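Local atomic coordinates of hypothetical protein MG377 homolog (Mycoplasma pneumoniae, PDB entry 1ZXJ), a protein that is of unknown function but may act as a chaperone. Residues Glu159-Val164 with Gln184-Val189. Numbering follows the deposited sequence.
Sequences EVVKNV and QKFEGV
Val161 reaches from helix 158-171 between Phe186 and Val189 of helix 183-204, and its CG1 methyl is shared by both: it lies 3.5 Å from Phe186 CE1 and 3.5 Å from Val189 CG1. The two partners stand three residues apart, almost one turn, and so project from neighbouring parts of the same helix surface. Val161 carries CG1 anti to its backbone nitrogen (chi1 -170°), which extends this methyl toward the other helix, while CB comes to 3.8 Å from Phe186 CZ. The ring meets the valine obliquely. Phe186 gets there because CG is also anti to the backbone nitrogen (chi1 175°): its CB does not aim straight at the partner helix, but the long flat side chain brings CE1 and CZ across. Lys162 CG touches the ring edge near its plane, 4.1 Å from Phe186 CE1; apolar methylenes suit this exposed position. Val161 and Val189 pass one another in opposite directions. Their CA atoms, the nearest pair, are 6.7 Å apart, and the axes of the short segments approach to 10.0 Å, a gap bridged by side chains. The segments are nearly perpendicular (99°), so contact is confined to a small patch. The helices are linked through short helix 177-180, and the contact's centre lies about 17 Å from that of the chain. Beyond it, Val160 and Val164 touch Leu193, continuing the apolar packing along helix 183-204. With no hydrogen bond or salt bridge across the segments, this apolar packing offers little directional specificity.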
loop_
_atom_site.group_PDB
_atom_site.type_symbol
_atom_site.label_atom_id
_atom_site.label_comp_id
_atom_site.label_asym_id
_atom_site.label_seq_id
_atom_site.Cartn_x
_atom_site.Cartn_y
_atom_site.Cartn_z
ATOM N N GLU A 159 8.974 11.746 -15.125
ATOM C CA GLU A 159 8.025 12.827 -15.359
ATOM C C GLU A 159 7.011 12.857 -14.230
ATOM O O GLU A 159 6.847 13.868 -13.544
ATOM C CB GLU A 159 7.322 12.629 -16.688
ATOM N N VAL A 160 6.339 11.728 -14.043
ATOM C CA VAL A 160 5.335 11.583 -13.004
ATOM C C VAL A 160 5.887 12.043 -11.656
ATOM O O VAL A 160 5.312 12.913 -11.005
ATOM C CB VAL A 160 4.867 10.098 -12.923
ATOM C CG1 VAL A 160 3.949 9.872 -11.722
ATOM C CG2 VAL A 160 4.157 9.721 -14.221
ATOM N N VAL A 161 7.011 11.472 -11.249
ATOM C CA VAL A 161 7.611 11.830 -9.974
ATOM C C VAL A 161 7.789 13.319 -9.798
ATOM O O VAL A 161 7.415 13.875 -8.774
ATOM C CB VAL A 161 8.985 11.219 -9.811
ATOM C CG1 VAL A 161 9.446 11.421 -8.388
ATOM C CG2 VAL A 161 8.962 9.742 -10.204
ATOM N N LYS A 162 8.392 13.955 -10.800
ATOM C CA LYS A 162 8.651 15.389 -10.775
ATOM C C LYS A 162 7.381 16.207 -10.596
ATOM O O LYS A 162 7.340 17.122 -9.768
ATOM C CB LYS A 162 9.384 15.828 -12.057
ATOM C CG LYS A 162 10.901 15.551 -12.047
ATOM C CD LYS A 162 11.550 15.697 -13.424
ATOM C CE LYS A 162 12.989 15.194 -13.411
ATOM N NZ LYS A 162 13.333 14.467 -14.675
ATOM N N ASN A 163 6.349 15.877 -11.366
ATOM C CA ASN A 163 5.091 16.599 -11.276
ATOM C C ASN A 163 4.488 16.416 -9.888
ATOM O O ASN A 163 3.975 17.352 -9.288
ATOM C CB ASN A 163 4.110 16.083 -12.333
ATOM C CG ASN A 163 2.706 16.686 -12.183
ATOM O OD1 ASN A 163 1.738 16.188 -12.773
ATOM N ND2 ASN A 163 2.592 17.766 -11.401
ATOM N N VAL A 164 4.554 15.193 -9.389
ATOM C CA VAL A 164 4.008 14.884 -8.083
ATOM C C VAL A 164 4.621 15.772 -7.013
ATOM O O VAL A 164 3.907 16.350 -6.203
ATOM C CB VAL A 164 4.256 13.409 -7.720
ATOM C CG1 VAL A 164 3.779 13.131 -6.312
ATOM C CG2 VAL A 164 3.549 12.512 -8.722
ATOM N N GLN A 184 18.673 9.602 -3.767
ATOM C CA GLN A 184 18.071 8.801 -2.701
ATOM C C GLN A 184 16.614 9.171 -2.426
ATOM O O GLN A 184 15.729 8.317 -2.435
ATOM C CB GLN A 184 18.872 8.936 -1.395
ATOM C CG GLN A 184 18.912 10.351 -0.824
ATOM C CD GLN A 184 20.147 11.111 -1.248
ATOM O OE1 GLN A 184 21.225 10.912 -0.684
ATOM N NE2 GLN A 184 20.007 11.974 -2.256
ATOM N N LYS A 185 16.375 10.451 -2.178
ATOM C CA LYS A 185 15.041 10.927 -1.870
ATOM C C LYS A 185 14.118 10.880 -3.063
ATOM O O LYS A 185 12.980 10.455 -2.954
ATOM C CB LYS A 185 15.127 12.346 -1.313
ATOM C CG LYS A 185 15.678 12.390 0.110
ATOM C CD LYS A 185 15.997 13.813 0.566
ATOM C CE LYS A 185 16.089 13.918 2.096
ATOM N NZ LYS A 185 17.164 13.089 2.706
ATOM N N PHE A 186 14.613 11.322 -4.207
ATOM C CA PHE A 186 13.818 11.326 -5.428
ATOM C C PHE A 186 13.320 9.921 -5.773
ATOM O O PHE A 186 12.146 9.724 -6.059
ATOM C CB PHE A 186 14.652 11.867 -6.583
ATOM C CG PHE A 186 13.965 11.789 -7.908
ATOM C CD1 PHE A 186 13.093 12.784 -8.310
ATOM C CD2 PHE A 186 14.191 10.711 -8.754
ATOM C CE1 PHE A 186 12.459 12.700 -9.534
ATOM C CE2 PHE A 186 13.561 10.623 -9.974
ATOM C CZ PHE A 186 12.696 11.614 -10.369
ATOM N N GLU A 187 14.227 8.950 -5.750
ATOM C CA GLU A 187 13.891 7.564 -6.047
ATOM C C GLU A 187 12.989 7.030 -4.938
ATOM O O GLU A 187 12.330 6.001 -5.085
ATOM C CB GLU A 187 15.174 6.734 -6.142
ATOM C CG GLU A 187 15.046 5.422 -6.916
ATOM C CD GLU A 187 14.531 5.593 -8.348
ATOM O OE1 GLU A 187 14.509 6.736 -8.865
ATOM O OE2 GLU A 187 14.156 4.568 -8.962
ATOM N N GLY A 188 12.967 7.742 -3.820
ATOM C CA GLY A 188 12.126 7.341 -2.720
ATOM C C GLY A 188 10.675 7.601 -3.069
ATOM O O GLY A 188 9.804 6.762 -2.808
ATOM N N VAL A 189 10.416 8.763 -3.666
ATOM C CA VAL A 189 9.064 9.144 -4.051
ATOM C C VAL A 189 8.513 8.236 -5.143
ATOM O O VAL A 189 7.304 7.998 -5.198
ATOM C CB VAL A 189 9.004 10.620 -4.529
ATOM C CG1 VAL A 189 7.764 10.861 -5.356
ATOM C CG2 VAL A 189 9.001 11.540 -3.337
#